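PDB 4N3O: putative D-glycero-D-manno-heptose 7-phosphate kinase, which phosphorylates D-glycero-alpha-D-manno-heptose 7-phosphate at C-1 with ATP, a step on the way to the GDP-heptose used for capsule polysaccharide. Local coordinates for residues 102-107 against 124-129; 200-205 against 328-333; 241-246 against 253-258. All blocks are in the same frame, centred on the assembly; numbering follows the deposited sequence.

Contact 1 of 3, residues 102-107 against 124-129; sequences FSLHTY and VGVIKA
Leu-104 on strand 102-108 and Val-126 on helix 118-134 stand with their CA atoms 8.3 Å apart, a spacing that leaves the meeting of strand and helix to side chains. The touch is between methyl groups: CD2 of Leu-104 lies 3.7 Å from CG1 of Val-126, and the two side chains lie roughly perpendicular to each other. Leu-104 leaves the strand toward the helix; chi1 of 180° carries CG out opposite the backbone N, and chi2 of 65° then sets CD2 against the valine. Val-126 divides its two branches along the strand. CG1 takes Leu-104, while CG2 looks toward Thr-106, whose methyl CG2 is more loosely placed at 4.4 Å from it. Strand alternation puts Leu-104 and Thr-106 on this buried face and sends Ser-103 and His-105 to the other one. There OG of Ser-103 and NE2 of His-105 share a hydrogen bond of 2.8 Å, and ND1 of the same imidazole bonds Asp-59, which pins the ring at both nitrogens. This is a helix lying on the sheet of the GHMP kinase N-terminal domain, close to Ser-60, a probable ATP-binding residue. Strands 42-50 and 55-60 flank the leucine's strand, Cys-46 touches both Thr-106 and Val-126, and Phe-84 of helix 82-96 packs against Leu-104, Thr-106 and Val-126 together.

Contact 2 of 3, residues 200-205 against 328-333; sequences ARTVLY and QDFSFT
The carbonyl O of Leu-204 receives the backbone N-H of Gln-328 at 2.8 Å in a nearly straight bond, 173° at the hydrogen. It lies where strand 202-206 pairs antiparallel with the short edge strand 326-327, in the four-stranded sheet whose 2-3-1-4 order is consistent with the ferredoxin-like C-terminal half of GHMP kinases. The partner bond of a hydrogen-bonded antiparallel pair is replaced by a water, which accepts from N of Leu-204 and donates to O of Gln-328, each at 2.8 Å, so the two backbones stand farther apart on this side of the pair.

Phe-330 faces the strand again, with O of Gln-328 in the plane of its ring at the edge. Its CG sits between the backbone N and the carbonyl carbon (chi1 72°), which brings the ring up against two residues whose CB atoms lie on the side of the strand facing 328-333; both meet it obliquely. CE1 meets CB of Leu-204 at 3.8 Å, and CZ reaches OG1 of Thr-202 at 3.7 Å. OG1 is hydrogen-bonded to the carbonyl O of Leu-198, and its approach to CZ is a plain van der Waals contact. CE2 of Phe-330 lies over one face of the Phe-332 ring, offset toward its rim. Phe-305 of strand 303-308 packs on both Thr-202 and Phe-330, and Leu-204 lies near Leu-116, a probable ATP-binding residue. Gln-328 bends its own chain at chi2, and NE2 donates a hydrogen bond to O of Asp-329 at 3.0 Å, meeting a lone pair of that oxygen within the plane of the carbonyl.

Contact 3 of 3, residues 241-246 against 253-258; sequences IKMKEA and GTLAQI
Ile-258 takes the closest contacts between helices 236-248 and 252-262, which form an antiparallel helical hairpin in the C-terminal GHMP kinase region: the segment axes come within 9.2 Å and their directions differ by 148°. Its two branches go to different partners. CD1 presses on the aliphatic stem of Lys-242, 3.3 Å from CG, a tight approach, with CD of the lysine almost as near. CG2, set opposite the backbone N by chi1 of -55°, meets CE of Met-243 at 3.4 Å. This methionine is a selenomethionine, and its chain runs extended until it bends about the CG-SE bond (chi3 -68°), which brings the terminal methyl back to the isoleucine; the two side chains lie alongside each other, running in opposite senses. Farther up the same chain, CG of Met-243 is 4.1 Å from CD1 of Leu-255.

Nearer the turn the helices draw together, with CA of Ala-246 and CA of Leu-255 only 5.6 Å apart; the small CB of the alanine permits this, and the methyl CG2 of Thr-254 rests 4.2 Å from CB of Ala-246. Outside the pair, Tyr-34 and Leu-36 of strand 31-40 back Met-243, seating the hairpin on the large sheet, and Lys-244 on the first helix forms a salt bridge with Glu-176. At the start of the second helix, OG1 of Thr-254 is hydrogen-bonded to OD2 of Asp-251.

The three contacts are spread through the kinase. Contact 1 comes first in the chain, in the N-terminal GHMP domain; contact 2 joins a strand near residue 200 to a loop 123 residues later, and contact 3, in the C-terminal region, falls within the span between them, its helix 236-248 following strand 202-206 of contact 2. Centres of contacts 1 and 2 are 26 Å apart, those of 2 and 3 20 Å, and those of 1 and 3 38 Å, on opposite sides of the chain's centre. Contact 1 lays a helix on the large mixed sheet; contact 2 lies at the 326-327 edge of the four-stranded sheet. Probable ATP-binding residues lie beside both, and both touch the second subunit.

Contact 1 of 3, residues 102-107 against 124-129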
ATOM      1  N   PHE A 102      -3.409   2.936  31.646  1.00 48.67           N
ATOM      2  CA  PHE A 102      -3.610   2.452  30.285  1.00 48.63           C
ATOM      3  C   PHE A 102      -2.502   1.521  29.864  1.00 49.36           C
ATOM      4  O   PHE A 102      -1.477   1.436  30.541  1.00 49.45           O
ATOM      5  CB  PHE A 102      -3.511   3.640  29.330  1.00 48.01           C
ATOM      6  CG  PHE A 102      -2.140   4.280  29.336  1.00 47.25           C
ATOM      7  CD1 PHE A 102      -1.833   5.285  30.240  1.00 48.94           C
ATOM      8  CD2 PHE A 102      -1.145   3.825  28.486  1.00 45.84           C
ATOM      9  CE1 PHE A 102      -0.564   5.842  30.278  1.00 51.63           C
ATOM     10  CE2 PHE A 102       0.121   4.387  28.504  1.00 48.48           C
ATOM     11  CZ  PHE A 102       0.417   5.398  29.400  1.00 50.51           C
ATOM     12  N   SER A 103      -2.703   0.864  28.716  1.00 48.76           N
ATOM     13  CA  SER A 103      -1.685   0.015  28.093  1.00 47.52           C
ATOM     14  C   SER A 103      -1.486   0.561  26.679  1.00 47.84           C
ATOM     15  O   SER A 103      -2.450   0.900  26.015  1.00 46.67           O
ATOM     16  CB  SER A 103      -2.101  -1.448  28.043  1.00 49.44           C
ATOM     17  OG  SER A 103      -3.185  -1.656  27.162  1.00 47.94           O
ATOM     18  N   LEU A 104      -0.233   0.655  26.243  1.00 47.03           N
ATOM     19  CA  LEU A 104       0.121   1.193  24.947  1.00 42.73           C
ATOM     20  C   LEU A 104       0.881   0.121  24.177  1.00 45.48           C
ATOM     21  O   LEU A 104       1.906  -0.376  24.662  1.00 48.13           O
ATOM     22  CB  LEU A 104       1.005   2.428  25.129  1.00 43.42           C
ATOM     23  CG  LEU A 104       1.461   3.123  23.848  1.00 43.39           C
ATOM     24  CD1 LEU A 104       0.252   3.704  23.136  1.00 43.41           C
ATOM     25  CD2 LEU A 104       2.488   4.198  24.136  1.00 43.86           C
ATOM     26  N   HIS A 105       0.398  -0.230  22.981  1.00 39.77           N
ATOM     27  CA  HIS A 105       1.018  -1.298  22.205  1.00 41.71           C
ATOM     28  C   HIS A 105       1.408  -0.750  20.845  1.00 41.28           C
ATOM     29  O   HIS A 105       0.587  -0.114  20.208  1.00 44.73           O
ATOM     30  CB  HIS A 105       0.014  -2.445  22.030  1.00 41.90           C
ATOM     31  CG  HIS A 105      -0.701  -2.830  23.288  1.00 41.12           C
ATOM     32  ND1 HIS A 105      -0.352  -3.932  24.036  1.00 45.66           N
ATOM     33  CD2 HIS A 105      -1.752  -2.261  23.927  1.00 41.47           C
ATOM     34  CE1 HIS A 105      -1.163  -4.032  25.077  1.00 44.54           C
ATOM     35  NE2 HIS A 105      -2.023  -3.030  25.032  1.00 44.40           N
ATOM     36  N   THR A 106       2.636  -0.993  20.386  1.00 42.54           N
ATOM     37  CA  THR A 106       3.071  -0.461  19.085  1.00 43.12           C
ATOM     38  C   THR A 106       3.949  -1.404  18.284  1.00 44.99           C
ATOM     39  O   THR A 106       4.551  -2.328  18.833  1.00 41.66           O
ATOM     40  CB  THR A 106       3.925   0.795  19.261  1.00 45.18           C
ATOM     41  OG1 THR A 106       5.139   0.450  19.932  1.00 45.51           O
ATOM     42  CG2 THR A 106       3.201   1.823  20.072  1.00 50.31           C
ATOM     43  N   TYR A 107       4.033  -1.149  16.979  1.00 43.16           N
ATOM     44  CA  TYR A 107       4.930  -1.918  16.106  1.00 42.65           C
ATOM     45  C   TYR A 107       5.016  -1.249  14.743  1.00 42.13           C
ATOM     46  O   TYR A 107       4.080  -0.570  14.300  1.00 41.80           O
ATOM     47  CB  TYR A 107       4.532  -3.410  15.968  1.00 43.90           C
ATOM     48  CG  TYR A 107       3.439  -3.711  14.973  1.00 42.56           C
ATOM     49  CD1 TYR A 107       2.111  -3.662  15.336  1.00 40.22           C
ATOM     50  CD2 TYR A 107       3.747  -4.057  13.667  1.00 48.73           C
ATOM     51  CE1 TYR A 107       1.115  -3.933  14.429  1.00 42.18           C
ATOM     52  CE2 TYR A 107       2.752  -4.347  12.745  1.00 46.89           C
ATOM     53  CZ  TYR A 107       1.439  -4.274  13.134  1.00 45.15           C
ATOM     54  OH  TYR A 107       0.440  -4.530  12.220  1.00 52.78           O
ATOM     55  N   VAL A 124       4.907  10.697  16.909  1.00 40.57           N
ATOM     56  CA  VAL A 124       3.650  11.279  16.410  1.00 39.08           C
ATOM     57  C   VAL A 124       2.459  10.332  16.614  1.00 36.13           C
ATOM     58  O   VAL A 124       1.417  10.744  17.087  1.00 36.09           O
ATOM     59  CB  VAL A 124       3.786  11.704  14.934  1.00 38.43           C
ATOM     60  CG1 VAL A 124       2.433  11.964  14.299  1.00 36.95           C
ATOM     61  CG2 VAL A 124       4.667  12.943  14.843  1.00 41.83           C
ATOM     62  N   GLY A 125       2.618   9.062  16.284  1.00 34.64           N
ATOM     63  CA  GLY A 125       1.520   8.126  16.465  1.00 34.25           C
ATOM     64  C   GLY A 125       1.065   7.999  17.910  1.00 35.76           C
ATOM     65  O   GLY A 125      -0.122   7.921  18.185  1.00 37.47           O
ATOM     66  N   VAL A 126       2.015   8.000  18.836  1.00 35.64           N
ATOM     67  CA  VAL A 126       1.702   7.858  20.257  1.00 34.52           C
ATOM     68  C   VAL A 126       1.028   9.127  20.812  1.00 36.88           C
ATOM     69  O   VAL A 126      -0.032   9.063  21.470  1.00 35.34           O
ATOM     70  CB  VAL A 126       2.980   7.525  21.019  1.00 35.38           C
ATOM     71  CG1 VAL A 126       2.726   7.484  22.505  1.00 36.57           C
ATOM     72  CG2 VAL A 126       3.538   6.196  20.516  1.00 36.05           C
ATOM     73  N   ILE A 127       1.630  10.279  20.528  1.00 36.33           N
ATOM     74  CA  ILE A 127       1.069  11.545  20.954  1.00 37.64           C
ATOM     75  C   ILE A 127      -0.368  11.628  20.474  1.00 38.08           C
ATOM     76  O   ILE A 127      -1.254  12.004  21.226  1.00 38.09           O
ATOM     77  CB  ILE A 127       1.883  12.734  20.396  1.00 39.86           C
ATOM     78  CG1 ILE A 127       3.236  12.820  21.118  1.00 42.68           C
ATOM     79  CG2 ILE A 127       1.134  14.033  20.612  1.00 41.03           C
ATOM     80  CD1 ILE A 127       4.244  13.760  20.487  1.00 41.78           C
ATOM     81  N   LYS A 128      -0.600  11.256  19.215  1.00 39.20           N
ATOM     82  CA  LYS A 128      -1.948  11.300  18.617  1.00 36.84           C
ATOM     83  C   LYS A 128      -2.916  10.378  19.329  1.00 36.67           C
ATOM     84  O   LYS A 128      -4.094  10.671  19.437  1.00 40.78           O
ATOM     85  CB  LYS A 128      -1.871  10.925  17.141  1.00 36.95           C
ATOM     86  CG  LYS A 128      -3.186  10.983  16.400  1.00 37.90           C
ATOM     87  CD  LYS A 128      -3.771  12.384  16.296  1.00 39.76           C
ATOM     88  CE  LYS A 128      -5.089  12.309  15.564  1.00 40.95           C
ATOM     89  NZ  LYS A 128      -5.727  13.634  15.456  1.00 47.61           N
ATOM     90  N   ALA A 129      -2.413   9.260  19.820  1.00 37.09           N
ATOM     91  CA  ALA A 129      -3.247   8.331  20.551  1.00 38.41           C
ATOM     92  C   ALA A 129      -3.748   8.984  21.850  1.00 40.79           C
ATOM     93  O   ALA A 129      -4.924   8.893  22.188  1.00 39.22           O
ATOM     94  CB  ALA A 129      -2.466   7.070  20.856  1.00 40.30           C
TER

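Contact 2 of 3, residues 200-205 against 328-333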
ATOM      1  N   ALA A 200       4.943   3.499 -10.347  1.00 33.51           N
ATOM      2  CA  ALA A 200       5.201   2.574 -11.475  1.00 33.18           C
ATOM      3  C   ALA A 200       6.683   2.543 -11.850  1.00 35.54           C
ATOM      4  O   ALA A 200       7.183   1.518 -12.324  1.00 35.79           O
ATOM      5  CB  ALA A 200       4.363   2.957 -12.681  1.00 34.76           C
ATOM      6  N   ARG A 201       7.373   3.661 -11.603  1.00 36.75           N
ATOM      7  CA  ARG A 201       8.795   3.814 -11.911  1.00 42.77           C
ATOM      8  C   ARG A 201       9.711   3.468 -10.758  1.00 40.64           C
ATOM      9  O   ARG A 201      10.901   3.665 -10.871  1.00 46.06           O
ATOM     10  CB  ARG A 201       9.123   5.288 -12.143  1.00 48.38           C
ATOM     11  CG  ARG A 201       8.292   6.076 -13.122  1.00 51.07           C
ATOM     12  CD  ARG A 201       8.858   6.091 -14.496  1.00 56.31           C
ATOM     13  NE  ARG A 201       8.259   7.172 -15.256  1.00 63.77           N
ATOM     14  CZ  ARG A 201       8.549   7.429 -16.522  1.00 71.02           C
ATOM     15  NH1 ARG A 201       7.946   8.431 -17.147  1.00 69.38           N
ATOM     16  NH2 ARG A 201       9.429   6.670 -17.169  1.00 77.38           N
ATOM     17  N   THR A 202       9.211   2.998  -9.634  1.00 40.51           N
ATOM     18  CA  THR A 202      10.129   2.823  -8.535  1.00 38.52           C
ATOM     19  C   THR A 202      10.085   1.485  -7.816  1.00 38.30           C
ATOM     20  O   THR A 202       9.058   0.836  -7.736  1.00 37.07           O
ATOM     21  CB  THR A 202       9.967   3.984  -7.495  1.00 42.57           C
ATOM     22  OG1 THR A 202       8.636   4.049  -7.005  1.00 41.22           O
ATOM     23  CG2 THR A 202      10.287   5.331  -8.114  1.00 45.71           C
ATOM     24  N   VAL A 203      11.247   1.091  -7.310  1.00 38.27           N
ATOM     25  CA  VAL A 203      11.417  -0.129  -6.552  1.00 37.75           C
ATOM     26  C   VAL A 203      12.173   0.192  -5.263  1.00 36.43           C
ATOM     27  O   VAL A 203      13.188   0.868  -5.284  1.00 36.92           O
ATOM     28  CB  VAL A 203      12.239  -1.160  -7.332  1.00 37.15           C
ATOM     29  CG1 VAL A 203      12.559  -2.360  -6.441  1.00 38.88           C
ATOM     30  CG2 VAL A 203      11.502  -1.586  -8.583  1.00 37.82           C
ATOM     31  N   LEU A 204      11.661  -0.292  -4.150  1.00 37.34           N
ATOM     32  CA  LEU A 204      12.264  -0.073  -2.835  1.00 38.20           C
ATOM     33  C   LEU A 204      12.816  -1.420  -2.371  1.00 38.22           C
ATOM     34  O   LEU A 204      12.071  -2.390  -2.277  1.00 36.85           O
ATOM     35  CB  LEU A 204      11.188   0.414  -1.865  1.00 38.98           C
ATOM     36  CG  LEU A 204      11.637   0.658  -0.424  1.00 46.04           C
ATOM     37  CD1 LEU A 204      12.768   1.669  -0.390  1.00 46.55           C
ATOM     38  CD2 LEU A 204      10.477   1.128   0.447  1.00 47.65           C
ATOM     39  N   TYR A 205      14.112  -1.481  -2.084  1.00 39.92           N
ATOM     40  CA  TYR A 205      14.762  -2.723  -1.684  1.00 40.20           C
ATOM     41  C   TYR A 205      15.551  -2.598  -0.394  1.00 42.40           C
ATOM     42  O   TYR A 205      16.437  -1.769  -0.293  1.00 41.24           O
ATOM     43  CB  TYR A 205      15.717  -3.136  -2.801  1.00 41.38           C
ATOM     44  CG  TYR A 205      16.569  -4.361  -2.528  1.00 42.12           C
ATOM     45  CD1 TYR A 205      16.009  -5.636  -2.526  1.00 42.45           C
ATOM     46  CD2 TYR A 205      17.950  -4.248  -2.325  1.00 44.46           C
ATOM     47  CE1 TYR A 205      16.781  -6.758  -2.299  1.00 43.93           C
ATOM     48  CE2 TYR A 205      18.735  -5.367  -2.099  1.00 42.81           C
ATOM     49  CZ  TYR A 205      18.145  -6.618  -2.086  1.00 45.75           C
ATOM     50  OH  TYR A 205      18.901  -7.740  -1.855  1.00 52.50           O
ATOM     51  N   GLN A 328      10.216  -4.167  -1.194  1.00 39.78           N
ATOM     52  CA  GLN A 328       9.055  -3.751  -0.445  1.00 39.10           C
ATOM     53  C   GLN A 328       8.136  -2.911  -1.314  1.00 43.31           C
ATOM     54  O   GLN A 328       8.481  -1.795  -1.670  1.00 46.86           O
ATOM     55  CB  GLN A 328       9.491  -2.945   0.780  1.00 41.63           C
ATOM     56  CG  GLN A 328       8.349  -2.406   1.623  1.00 43.31           C
ATOM     57  CD  GLN A 328       7.539  -3.516   2.280  1.00 45.16           C
ATOM     58  OE1 GLN A 328       8.045  -4.250   3.122  1.00 50.58           O
ATOM     59  NE2 GLN A 328       6.282  -3.627   1.909  1.00 47.67           N
ATOM     60  N   ASP A 329       6.981  -3.463  -1.678  1.00 46.88           N
ATOM     61  CA  ASP A 329       5.988  -2.726  -2.443  1.00 47.35           C
ATOM     62  C   ASP A 329       5.425  -1.642  -1.527  1.00 44.04           C
ATOM     63  O   ASP A 329       5.390  -1.799  -0.307  1.00 42.39           O
ATOM     64  CB  ASP A 329       4.800  -3.620  -2.880  1.00 51.80           C
ATOM     65  CG  ASP A 329       5.164  -4.652  -3.966  1.00 63.35           C
ATOM     66  OD1 ASP A 329       6.301  -4.638  -4.507  1.00 62.18           O
ATOM     67  OD2 ASP A 329       4.274  -5.486  -4.291  1.00 68.69           O
ATOM     68  N   PHE A 330       4.962  -0.557  -2.129  1.00 40.84           N
ATOM     69  CA  PHE A 330       4.385   0.533  -1.393  1.00 38.88           C
ATOM     70  C   PHE A 330       3.655   1.468  -2.333  1.00 37.14           C
ATOM     71  O   PHE A 330       3.864   1.420  -3.521  1.00 35.59           O
ATOM     72  CB  PHE A 330       5.501   1.336  -0.701  1.00 38.65           C
ATOM     73  CG  PHE A 330       6.327   2.136  -1.644  1.00 37.87           C
ATOM     74  CD1 PHE A 330       7.391   1.568  -2.299  1.00 37.67           C
ATOM     75  CD2 PHE A 330       6.027   3.481  -1.886  1.00 41.54           C
ATOM     76  CE1 PHE A 330       8.165   2.315  -3.178  1.00 41.54           C
ATOM     77  CE2 PHE A 330       6.782   4.233  -2.777  1.00 42.59           C
ATOM     78  CZ  PHE A 330       7.858   3.646  -3.423  1.00 44.06           C
ATOM     79  N   SER A 331       2.836   2.346  -1.767  1.00 39.20           N
ATOM     80  CA  SER A 331       2.163   3.408  -2.510  1.00 39.05           C
ATOM     81  C   SER A 331       2.511   4.696  -1.778  1.00 37.35           C
ATOM     82  O   SER A 331       2.897   4.657  -0.610  1.00 33.45           O
ATOM     83  CB  SER A 331       0.652   3.287  -2.382  1.00 39.39           C
ATOM     84  OG  SER A 331       0.230   1.967  -2.526  1.00 52.72           O
ATOM     85  N   PHE A 332       2.352   5.832  -2.441  1.00 35.15           N
ATOM     86  CA  PHE A 332       2.473   7.110  -1.755  1.00 36.01           C
ATOM     87  C   PHE A 332       1.102   7.358  -1.152  1.00 36.62           C
ATOM     88  O   PHE A 332       0.112   7.095  -1.801  1.00 43.87           O
ATOM     89  CB  PHE A 332       2.841   8.231  -2.714  1.00 33.01           C
ATOM     90  CG  PHE A 332       4.199   8.071  -3.295  1.00 35.05           C
ATOM     91  CD1 PHE A 332       5.331   8.186  -2.484  1.00 35.57           C
ATOM     92  CD2 PHE A 332       4.373   7.809  -4.638  1.00 35.85           C
ATOM     93  CE1 PHE A 332       6.603   8.030  -3.001  1.00 33.75           C
ATOM     94  CE2 PHE A 332       5.649   7.663  -5.160  1.00 36.02           C
ATOM     95  CZ  PHE A 332       6.768   7.766  -4.334  1.00 35.50           C
ATOM     96  N   THR A 333       1.026   7.804   0.095  1.00 39.35           N
ATOM     97  CA  THR A 333      -0.280   8.077   0.713  1.00 38.15           C
ATOM     98  C   THR A 333      -0.567   9.554   0.771  1.00 40.96           C
ATOM     99  O   THR A 333       0.353  10.373   0.781  1.00 40.70           O
ATOM    100  CB  THR A 333      -0.370   7.583   2.158  1.00 41.06           C
ATOM    101  OG1 THR A 333       0.599   8.278   2.962  1.00 38.21           O
ATOM    102  CG2 THR A 333      -0.155   6.089   2.225  1.00 43.20           C
TER
HETATM  103  O   HOH W   1       9.090  -1.361  -4.322  1.00 41.15           O

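Contact 3 of 3, residues 241-246 against 253-258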
ATOM      1  N   ILE A 241      13.135  25.379  -7.240  1.00 75.19           N
ATOM      2  CA  ILE A 241      12.033  26.012  -7.979  1.00 78.21           C
ATOM      3  C   ILE A 241      11.709  25.239  -9.269  1.00 72.85           C
ATOM      4  O   ILE A 241      10.562  25.204  -9.713  1.00 70.35           O
ATOM      5  CB  ILE A 241      12.292  27.504  -8.277  1.00 83.75           C
ATOM      6  CG1 ILE A 241      13.626  27.698  -9.021  1.00 91.00           C
ATOM      7  CG2 ILE A 241      12.268  28.313  -6.985  1.00 89.27           C
ATOM      8  CD1 ILE A 241      14.078  29.145  -9.124  1.00 92.31           C
ATOM      9  N   LYS A 242      12.712  24.587  -9.838  1.00 69.45           N
ATOM     10  CA  LYS A 242      12.508  23.839 -11.058  1.00 70.67           C
ATOM     11  C   LYS A 242      11.690  22.589 -10.752  1.00 65.56           C
ATOM     12  O   LYS A 242      10.835  22.207 -11.543  1.00 60.93           O
ATOM     13  CB  LYS A 242      13.847  23.484 -11.700  1.00 76.20           C
ATOM     14  CG  LYS A 242      13.735  23.046 -13.151  1.00 83.98           C
ATOM     15  CD  LYS A 242      15.089  22.689 -13.762  1.00 89.71           C
ATOM     16  CE  LYS A 242      16.037  23.882 -13.794  1.00 94.65           C
ATOM     17  NZ  LYS A 242      17.313  23.567 -14.496  1.00 98.55           N
HETATM   18  N   MSE A 243      11.947  21.976  -9.592  1.00 61.12           N
HETATM   19  CA  MSE A 243      11.219  20.782  -9.163  1.00 58.64           C
HETATM   20  C   MSE A 243       9.805  21.121  -8.743  1.00 53.37           C
HETATM   21  O   MSE A 243       8.918  20.325  -8.941  1.00 51.88           O
HETATM   22  CB  MSE A 243      11.929  20.054  -8.032  1.00 61.90           C
HETATM   23  CG  MSE A 243      11.520  18.578  -7.934  1.00 60.55           C
HETATM   24 SE   MSE A 243      12.680  17.734  -6.569  0.81 77.51          SE
HETATM   25  CE  MSE A 243      14.414  17.803  -7.501  1.00 81.02           C
ATOM     26  N   LYS A 244       9.574  22.284  -8.147  1.00 57.18           N
ATOM     27  CA  LYS A 244       8.199  22.666  -7.806  1.00 60.24           C
ATOM     28  C   LYS A 244       7.399  22.845  -9.085  1.00 57.52           C
ATOM     29  O   LYS A 244       6.298  22.326  -9.217  1.00 54.22           O
ATOM     30  CB  LYS A 244       8.115  23.998  -7.061  1.00 62.56           C
ATOM     31  CG  LYS A 244       8.676  24.046  -5.662  1.00 74.54           C
ATOM     32  CD  LYS A 244       8.233  25.352  -5.000  1.00 85.02           C
ATOM     33  CE  LYS A 244       9.081  25.731  -3.795  1.00 96.11           C
ATOM     34  NZ  LYS A 244      10.479  26.095  -4.187  1.00103.44           N
ATOM     35  N   GLU A 245       7.969  23.598 -10.020  1.00 59.06           N
ATOM     36  CA  GLU A 245       7.307  23.893 -11.275  1.00 60.02           C
ATOM     37  C   GLU A 245       6.968  22.595 -12.000  1.00 57.24           C
ATOM     38  O   GLU A 245       5.857  22.443 -12.487  1.00 59.18           O
ATOM     39  CB  GLU A 245       8.187  24.798 -12.136  1.00 65.73           C
ATOM     40  CG  GLU A 245       7.448  25.500 -13.266  1.00 73.01           C
ATOM     41  CD  GLU A 245       8.353  26.426 -14.083  1.00 78.80           C
ATOM     42  OE1 GLU A 245       9.562  26.124 -14.237  1.00 75.38           O
ATOM     43  OE2 GLU A 245       7.847  27.450 -14.596  1.00 82.94           O
ATOM     44  N   ALA A 246       7.908  21.649 -12.033  1.00 53.92           N
ATOM     45  CA  ALA A 246       7.680  20.361 -12.703  1.00 53.11           C
ATOM     46  C   ALA A 246       6.546  19.572 -12.017  1.00 51.04           C
ATOM     47  O   ALA A 246       5.759  18.887 -12.674  1.00 55.11           O
ATOM     48  CB  ALA A 246       8.964  19.538 -12.740  1.00 49.75           C
ATOM     49  N   GLY A 253       8.546  14.244 -17.558  1.00 68.44           N
ATOM     50  CA  GLY A 253       9.822  14.160 -18.294  1.00 66.95           C
ATOM     51  C   GLY A 253      10.913  14.987 -17.612  1.00 65.80           C
ATOM     52  O   GLY A 253      12.061  14.550 -17.493  1.00 73.25           O
ATOM     53  N   THR A 254      10.547  16.182 -17.161  1.00 59.60           N
ATOM     54  CA  THR A 254      11.472  17.068 -16.468  1.00 61.21           C
ATOM     55  C   THR A 254      11.672  16.650 -15.004  1.00 58.57           C
ATOM     56  O   THR A 254      12.738  16.860 -14.433  1.00 54.19           O
ATOM     57  CB  THR A 254      10.957  18.513 -16.482  1.00 61.25           C
ATOM     58  OG1 THR A 254      10.804  18.944 -17.834  1.00 65.88           O
ATOM     59  CG2 THR A 254      11.921  19.431 -15.774  1.00 62.06           C
ATOM     60  N   LEU A 255      10.639  16.081 -14.397  1.00 53.41           N
ATOM     61  CA  LEU A 255      10.739  15.642 -13.018  1.00 53.09           C
ATOM     62  C   LEU A 255      11.758  14.512 -12.907  1.00 55.97           C
ATOM     63  O   LEU A 255      12.649  14.541 -12.055  1.00 53.73           O
ATOM     64  CB  LEU A 255       9.392  15.163 -12.524  1.00 53.34           C
ATOM     65  CG  LEU A 255       9.412  14.600 -11.111  1.00 56.11           C
ATOM     66  CD1 LEU A 255       9.656  15.717 -10.114  1.00 53.80           C
ATOM     67  CD2 LEU A 255       8.107  13.875 -10.822  1.00 55.95           C
ATOM     68  N   ALA A 256      11.622  13.517 -13.777  1.00 58.76           N
ATOM     69  CA  ALA A 256      12.529  12.374 -13.785  1.00 59.85           C
ATOM     70  C   ALA A 256      13.947  12.871 -13.946  1.00 58.61           C
ATOM     71  O   ALA A 256      14.859  12.427 -13.262  1.00 59.14           O
ATOM     72  CB  ALA A 256      12.177  11.430 -14.929  1.00 62.38           C
ATOM     73  N   GLN A 257      14.103  13.816 -14.860  1.00 61.39           N
ATOM     74  CA  GLN A 257      15.389  14.417 -15.181  1.00 62.93           C
ATOM     75  C   GLN A 257      16.037  15.096 -13.969  1.00 60.50           C
ATOM     76  O   GLN A 257      17.209  14.859 -13.680  1.00 60.68           O
ATOM     77  CB  GLN A 257      15.167  15.418 -16.322  1.00 67.32           C
ATOM     78  CG  GLN A 257      16.400  16.062 -16.919  1.00 71.10           C
ATOM     79  CD  GLN A 257      16.054  16.918 -18.139  1.00 79.85           C
ATOM     80  OE1 GLN A 257      14.919  17.382 -18.295  1.00 78.52           O
ATOM     81  NE2 GLN A 257      17.037  17.128 -19.012  1.00 85.20           N
ATOM     82  N   ILE A 258      15.267  15.910 -13.248  1.00 60.26           N
ATOM     83  CA  ILE A 258      15.800  16.647 -12.091  1.00 64.13           C
ATOM     84  C   ILE A 258      16.019  15.757 -10.871  1.00 60.70           C
ATOM     85  O   ILE A 258      16.940  15.977 -10.083  1.00 59.53           O
ATOM     86  CB  ILE A 258      14.896  17.825 -11.713  1.00 72.47           C
ATOM     87  CG1 ILE A 258      14.693  18.726 -12.925  1.00 78.74           C
ATOM     88  CG2 ILE A 258      15.528  18.652 -10.594  1.00 73.49           C
ATOM     89  CD1 ILE A 258      13.631  19.773 -12.708  1.00 85.83           C
TER